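Local coordinates for putative polyphosphate kinase 2 family protein (Arthrobacter aurescens, PDB 3RHF), which probably acts as a polyphosphate kinase, moving phosphate between polyphosphate and nucleotides, and has a P-loop-type alpha/beta/alpha core, at residues G97-P101 / Q102-L106; G136-D139 / R140-E144; D263-G267 / L268-W272. All blocks are in the same frame, centred on the assembly; numbering follows the deposited sequence.

How the interactions relate
Interactions 1, 2 and 3 follow one another in series along the chain. The first two share the parallel sheet: 97-106 leads from helix 88-98 into strand 104-108, outermost in this chain's sheet, and interaction 2 takes the neighbouring strand 135-139 out into the loop that follows it. Their centres lie about 16 Å apart, yet they touch, with Q105 O probably accepting a hydrogen bond from V137 N. Interaction 3, at the end of helix 250-266, stands apart, its centre about 17 Å from that of interaction 1 and about 23 Å from that of interaction 2. Together they mark helix-to-strand, strand-to-loop and helix-to-loop junctions, and each reaches the second subunit.

Interaction 1 of 3, residues G97-P101 / Q102-L106; sequences GAMDP and QGVQL
The tight alpha-to-beta connection of the P-loop-type sandwich, which carries the chain from helix 88-98 into strand 104-108, outermost in this chain's sheet, is closed by D100 and P101 against Q102, G103 and V104. Three bonds shape it. D100 OD2 accepts from Q102 N at 3.0 Å, using the lone pair that faces away from OD1, over a fairly straight path of 158°; this is an Asx turn. D100 O receives G103 N at 2.8 Å, and P101 O receives V104 N at 3.2 Å, two i to i+3 bonds that make a short 3-10 turn. The V104 donor stands well above the P101 carbonyl plane. P101, which has no N-H to offer, fits the start of that turn.

The carboxylate is put in place by a first torsion that sets CG opposite the backbone N (chi1 -168°), and OD2 also rests 3.5 Å from Q102 CB. The D100 and Q102 side chains then run side by side in the same direction, with carboxylate and amide almost perpendicular. Replacing D100 by an alanine would probably leave the N-H of Q102 without this acceptor and let the start of the turn shift more easily. The amide end of Q102 reaches the dimer partner, where NE2 makes a hydrogen bond, probably weak, to D139 OD2 of the second subunit. D100 N, for its part, is held by Q61 OE1 of helix 43-69.

On the other side of the contact V104 points back at the preceding segment, and selenomethionine M99 crosses it at about a right angle, packing also on L57 and V135. A single methyl, V104 CG2, does most of the touching: it lies 3.7 Å from D100 O and 3.8 Å from both M99 CB and M99 SE.

Interaction 2 of 3, residues G136-D139 / R140-E144; sequences GVFD and RSQYE
F138 and D139, at the end of strand 135-139, meet R140 and Q142 just after the chain leaves the sheet, and the contact has a packed flank and a looser one. On the packed flank F138 CB lies 3.3 Å from R140 O, while Q142 OE1 comes to the ring's edge, near its plane, 4.0 Å from CD2. The Q142 amide stands nearly perpendicular to the ring; its first torsion of 63° and a bend at chi2 bring it there, with I125 and I79 closing around. S141 OG accepts from Y143 N at 3.1 Å, an ST turn, and is also hydrogen-bonded to Q81 OE1.

The looser flank belongs to partly exposed R140. Its guanidinium and the D139 carboxylate are nearly parallel (7°) but not in one plane: OD1 lies well out of the guanidinium plane, a long 3.9 Å from R140 NH2. Water 1, at the guanidinium edge, appears to link R140 NH2 to D139 O. The DRSxYE sequence is consistent with the Walker B region of this family. The long D139-R140 salt bridge probably acts through charge attraction, as no N-H points at OD1, while R140 NH1 makes its salt bridge with D84.

Interaction 3 of 3, residues D263-G267 / L268-W272; sequences DALGG and LQLDW
The flat group at the heart of this contact is the L265 peptide carbonyl, with L268 N above its plane, 67° out of it. The bond from L268 N to L265 O is 3.1 Å long, and L268 CB sits 3.5 Å from the same oxygen. Water 2 gives a further hydrogen bond to L265 O, at 2.8 Å, and accepts one from L270 N, joining the helix to the departing chain. The one aromatic ring, that of W272 further along, lies nearly parallel to W208 of the second subunit.

Around the carbonyl the side chains are leucines. L268 CG lies 3.5 Å from A264 O, placed there by a first torsion (chi1 -64°) that turns CG away from its own carbonyl carbon. L265 CD2 meets L270 CD1 at 4.1 Å and L268 CD1 at 4.3 Å, the methyls of three leucines gathering on one patch. L265 rests on L57 and L76, and L270 on L64, which ties the patch to helix 43-69 and the sheet. Between L268 and L270, Q269 takes a positive phi of 59°. An i to i+3 bond followed by such a residue is typical of a helix C-terminus, here that of 250-266 opening into a loop.

Interaction 1 of 3, residues G97-P101 / Q102-L106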
# COMPACT_ATOMS: atom_id res chain seq x y z
N GLY A 97 2.65 3.52 3.22
CA GLY A 97 1.65 3.47 4.26
C GLY A 97 1.20 4.79 4.79
O GLY A 97 0.22 4.86 5.50
N ALA A 98 1.93 5.85 4.52
CA ALA A 98 1.48 7.18 4.93
C ALA A 98 0.50 7.67 3.89
O ALA A 98 -0.20 8.64 4.15
CB ALA A 98 2.63 8.16 5.04
N MSE A 99 0.46 7.02 2.72
CA MSE A 99 -0.36 7.49 1.59
C MSE A 99 -1.65 6.67 1.42
O MSE A 99 -1.82 5.63 2.05
CB MSE A 99 0.47 7.45 0.32
CG MSE A 99 1.57 8.45 0.37
SE MSE A 99 2.63 8.52 -1.25
CE MSE A 99 3.47 10.20 -0.82
N ASP A 100 -2.58 7.17 0.61
CA ASP A 100 -3.70 6.33 0.19
C ASP A 100 -3.22 5.44 -0.94
O ASP A 100 -2.79 5.96 -1.94
CB ASP A 100 -4.92 7.15 -0.22
CG ASP A 100 -6.21 6.27 -0.37
OD1 ASP A 100 -7.25 6.63 0.26
OD2 ASP A 100 -6.17 5.23 -1.10
N PRO A 101 -3.31 4.11 -0.78
CA PRO A 101 -2.81 3.14 -1.77
C PRO A 101 -3.43 3.26 -3.14
O PRO A 101 -2.81 2.89 -4.12
CB PRO A 101 -3.15 1.77 -1.15
CG PRO A 101 -4.23 2.03 -0.15
CD PRO A 101 -4.01 3.43 0.34
N GLN A 102 -4.64 3.79 -3.23
CA GLN A 102 -5.24 3.99 -4.53
C GLN A 102 -4.59 5.14 -5.25
O GLN A 102 -4.84 5.33 -6.43
CB GLN A 102 -6.75 4.12 -4.38
CG GLN A 102 -7.34 2.75 -3.85
CD GLN A 102 -8.87 2.71 -3.57
OE1 GLN A 102 -9.68 3.22 -4.35
NE2 GLN A 102 -9.25 2.02 -2.47
N GLY A 103 -3.67 5.84 -4.58
CA GLY A 103 -2.91 6.98 -5.16
C GLY A 103 -1.44 6.66 -5.43
O GLY A 103 -0.69 7.54 -5.85
N VAL A 104 -1.08 5.38 -5.26
CA VAL A 104 0.31 4.92 -5.31
C VAL A 104 0.49 3.74 -6.21
O VAL A 104 -0.33 2.84 -6.18
CB VAL A 104 0.79 4.48 -3.90
CG1 VAL A 104 2.18 3.90 -3.95
CG2 VAL A 104 0.77 5.66 -2.97
N GLN A 105 1.54 3.75 -7.01
CA GLN A 105 1.88 2.58 -7.92
C GLN A 105 3.28 2.17 -7.48
O GLN A 105 4.26 2.84 -7.77
CB GLN A 105 1.81 2.88 -9.46
CG GLN A 105 0.63 3.83 -9.84
CD GLN A 105 0.28 4.04 -11.35
OE1 GLN A 105 0.51 5.13 -11.94
NE2 GLN A 105 -0.35 3.05 -11.93
N LEU A 106 3.34 1.12 -6.67
CA LEU A 106 4.59 0.55 -6.24
C LEU A 106 5.01 -0.60 -7.18
O LEU A 106 4.21 -1.47 -7.49
CB LEU A 106 4.42 0.01 -4.83
CG LEU A 106 5.52 -0.94 -4.37
CD1 LEU A 106 6.83 -0.12 -4.35
CD2 LEU A 106 5.12 -1.48 -2.99

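Interaction 2 of 3, residues G136-D139 / R140-E144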
# COMPACT_ATOMS: atom_id res chain seq x y z
N GLY A 136 4.49 7.24 -7.83
CA GLY A 136 5.07 5.94 -8.17
C GLY A 136 6.26 5.67 -7.29
O GLY A 136 7.09 6.59 -7.02
N VAL A 137 6.37 4.42 -6.81
CA VAL A 137 7.55 4.03 -6.05
C VAL A 137 8.21 2.84 -6.70
O VAL A 137 7.58 1.78 -6.88
CB VAL A 137 7.24 3.76 -4.57
CG1 VAL A 137 8.48 3.16 -3.88
CG2 VAL A 137 6.74 5.04 -3.88
N PHE A 138 9.48 3.04 -7.05
CA PHE A 138 10.37 1.99 -7.57
C PHE A 138 11.36 1.51 -6.48
O PHE A 138 12.35 2.20 -6.15
CB PHE A 138 11.19 2.50 -8.77
CG PHE A 138 10.44 2.62 -10.10
CD1 PHE A 138 9.10 2.27 -10.24
CD2 PHE A 138 11.11 3.08 -11.22
CE1 PHE A 138 8.43 2.40 -11.50
CE2 PHE A 138 10.47 3.24 -12.46
CZ PHE A 138 9.12 2.89 -12.60
N ASP A 139 11.05 0.34 -5.91
CA ASP A 139 12.01 -0.43 -5.12
C ASP A 139 12.91 -1.24 -6.08
O ASP A 139 12.51 -2.25 -6.64
CB ASP A 139 11.28 -1.33 -4.11
CG ASP A 139 12.23 -2.13 -3.22
OD1 ASP A 139 13.42 -2.14 -3.53
OD2 ASP A 139 11.79 -2.76 -2.22
N ARG A 140 14.15 -0.75 -6.20
CA ARG A 140 15.06 -1.01 -7.31
C ARG A 140 14.46 -0.43 -8.59
O ARG A 140 13.29 -0.10 -8.62
CB ARG A 140 15.38 -2.49 -7.47
CG ARG A 140 16.01 -3.11 -6.26
CD ARG A 140 16.16 -4.58 -6.51
NE ARG A 140 16.82 -5.27 -5.41
CZ ARG A 140 16.21 -5.77 -4.34
NH1 ARG A 140 16.96 -6.37 -3.42
NH2 ARG A 140 14.88 -5.68 -4.17
N SER A 141 15.29 -0.28 -9.61
CA SER A 141 14.93 0.50 -10.77
C SER A 141 15.73 0.16 -12.04
O SER A 141 16.30 -0.94 -12.18
CB SER A 141 15.14 1.96 -10.45
OG SER A 141 16.51 2.25 -10.57
N GLN A 142 15.71 1.10 -12.98
CA GLN A 142 16.47 0.98 -14.22
C GLN A 142 18.00 0.95 -13.98
O GLN A 142 18.75 0.41 -14.80
CB GLN A 142 16.12 2.11 -15.18
CG GLN A 142 16.46 3.53 -14.71
CD GLN A 142 15.36 4.17 -13.91
OE1 GLN A 142 14.47 3.46 -13.40
NE2 GLN A 142 15.40 5.52 -13.78
N TYR A 143 18.43 1.48 -12.84
CA TYR A 143 19.81 1.51 -12.46
C TYR A 143 20.40 0.13 -12.20
O TYR A 143 21.62 -0.05 -12.35
CB TYR A 143 20.01 2.45 -11.27
CG TYR A 143 19.84 3.89 -11.72
CD1 TYR A 143 20.89 4.58 -12.28
CD2 TYR A 143 18.62 4.53 -11.64
CE1 TYR A 143 20.73 5.92 -12.73
CE2 TYR A 143 18.44 5.84 -12.08
CZ TYR A 143 19.50 6.53 -12.64
OH TYR A 143 19.31 7.83 -13.06
N GLU A 144 19.58 -0.84 -11.84
CA GLU A 144 20.10 -2.18 -11.62
C GLU A 144 20.92 -2.60 -12.82
O GLU A 144 21.96 -3.31 -12.66
CB GLU A 144 19.00 -3.22 -11.39
CG GLU A 144 18.28 -3.06 -10.06
CD GLU A 144 19.14 -3.43 -8.86
OE1 GLU A 144 19.36 -4.63 -8.65
OE2 GLU A 144 19.57 -2.55 -8.10
O HOH W 1 13.17 -4.85 -5.84

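Interaction 3 of 3, residues D263-G267 / L268-W272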
# COMPACT_ATOMS: atom_id res chain seq x y z
N ASP A 263 9.22 17.94 0.03
CA ASP A 263 9.80 19.12 -0.58
C ASP A 263 9.58 19.08 -2.11
O ASP A 263 9.31 20.09 -2.71
CB ASP A 263 11.29 19.22 -0.25
CG ASP A 263 11.59 19.54 1.26
OD1 ASP A 263 10.67 19.76 2.11
OD2 ASP A 263 12.81 19.61 1.59
N ALA A 264 9.69 17.89 -2.73
CA ALA A 264 9.37 17.69 -4.15
C ALA A 264 7.87 17.99 -4.43
O ALA A 264 7.54 18.68 -5.39
CB ALA A 264 9.72 16.28 -4.59
N LEU A 265 7.00 17.49 -3.57
CA LEU A 265 5.59 17.72 -3.69
C LEU A 265 5.21 19.16 -3.42
O LEU A 265 4.29 19.67 -4.02
CB LEU A 265 4.85 16.84 -2.72
CG LEU A 265 4.77 15.39 -3.09
CD1 LEU A 265 4.39 14.51 -1.99
CD2 LEU A 265 3.76 15.30 -4.18
N GLY A 266 5.91 19.81 -2.50
CA GLY A 266 5.67 21.23 -2.17
C GLY A 266 6.11 22.15 -3.29
O GLY A 266 5.63 23.27 -3.42
N GLY A 267 7.02 21.66 -4.13
CA GLY A 267 7.49 22.40 -5.28
C GLY A 267 6.48 22.31 -6.40
O GLY A 267 6.63 22.97 -7.40
N LEU A 268 5.43 21.51 -6.26
CA LEU A 268 4.47 21.41 -7.36
C LEU A 268 3.28 22.38 -7.28
O LEU A 268 2.54 22.44 -8.22
CB LEU A 268 3.98 19.99 -7.48
CG LEU A 268 5.08 19.00 -7.87
CD1 LEU A 268 4.54 17.60 -7.78
CD2 LEU A 268 5.58 19.30 -9.26
N GLN A 269 3.13 23.15 -6.20
CA GLN A 269 2.08 24.17 -6.06
C GLN A 269 0.70 23.53 -6.20
O GLN A 269 -0.17 24.01 -6.91
CB GLN A 269 2.19 25.27 -7.12
CG GLN A 269 3.60 25.73 -7.56
CD GLN A 269 3.86 27.20 -7.23
OE1 GLN A 269 4.34 27.53 -6.14
NE2 GLN A 269 3.55 28.08 -8.18
N LEU A 270 0.52 22.42 -5.49
CA LEU A 270 -0.73 21.68 -5.46
C LEU A 270 -1.72 22.40 -4.53
O LEU A 270 -1.35 22.94 -3.51
CB LEU A 270 -0.48 20.22 -4.98
CG LEU A 270 0.58 19.36 -5.70
CD1 LEU A 270 0.75 17.94 -5.13
CD2 LEU A 270 0.26 19.28 -7.20
N ASP A 271 -2.98 22.45 -4.95
CA ASP A 271 -4.06 22.81 -4.09
C ASP A 271 -5.25 21.99 -4.50
O ASP A 271 -5.26 21.39 -5.55
CB ASP A 271 -4.44 24.31 -4.18
CG ASP A 271 -5.11 24.84 -2.85
OD1 ASP A 271 -5.40 24.03 -1.91
OD2 ASP A 271 -5.35 26.06 -2.75
N TRP A 272 -6.26 22.01 -3.67
CA TRP A 272 -7.48 21.31 -3.91
C TRP A 272 -8.22 21.91 -5.08
O TRP A 272 -8.34 23.13 -5.18
CB TRP A 272 -8.40 21.41 -2.69
CG TRP A 272 -7.76 20.90 -1.44
CD1 TRP A 272 -7.39 21.63 -0.37
CD2 TRP A 272 -7.45 19.54 -1.15
NE1 TRP A 272 -6.87 20.81 0.59
CE2 TRP A 272 -6.91 19.52 0.14
CE3 TRP A 272 -7.60 18.34 -1.84
CZ2 TRP A 272 -6.49 18.35 0.74
CZ3 TRP A 272 -7.18 17.18 -1.25
CH2 TRP A 272 -6.62 17.19 0.03
O HOH W 2 2.36 21.63 -3.32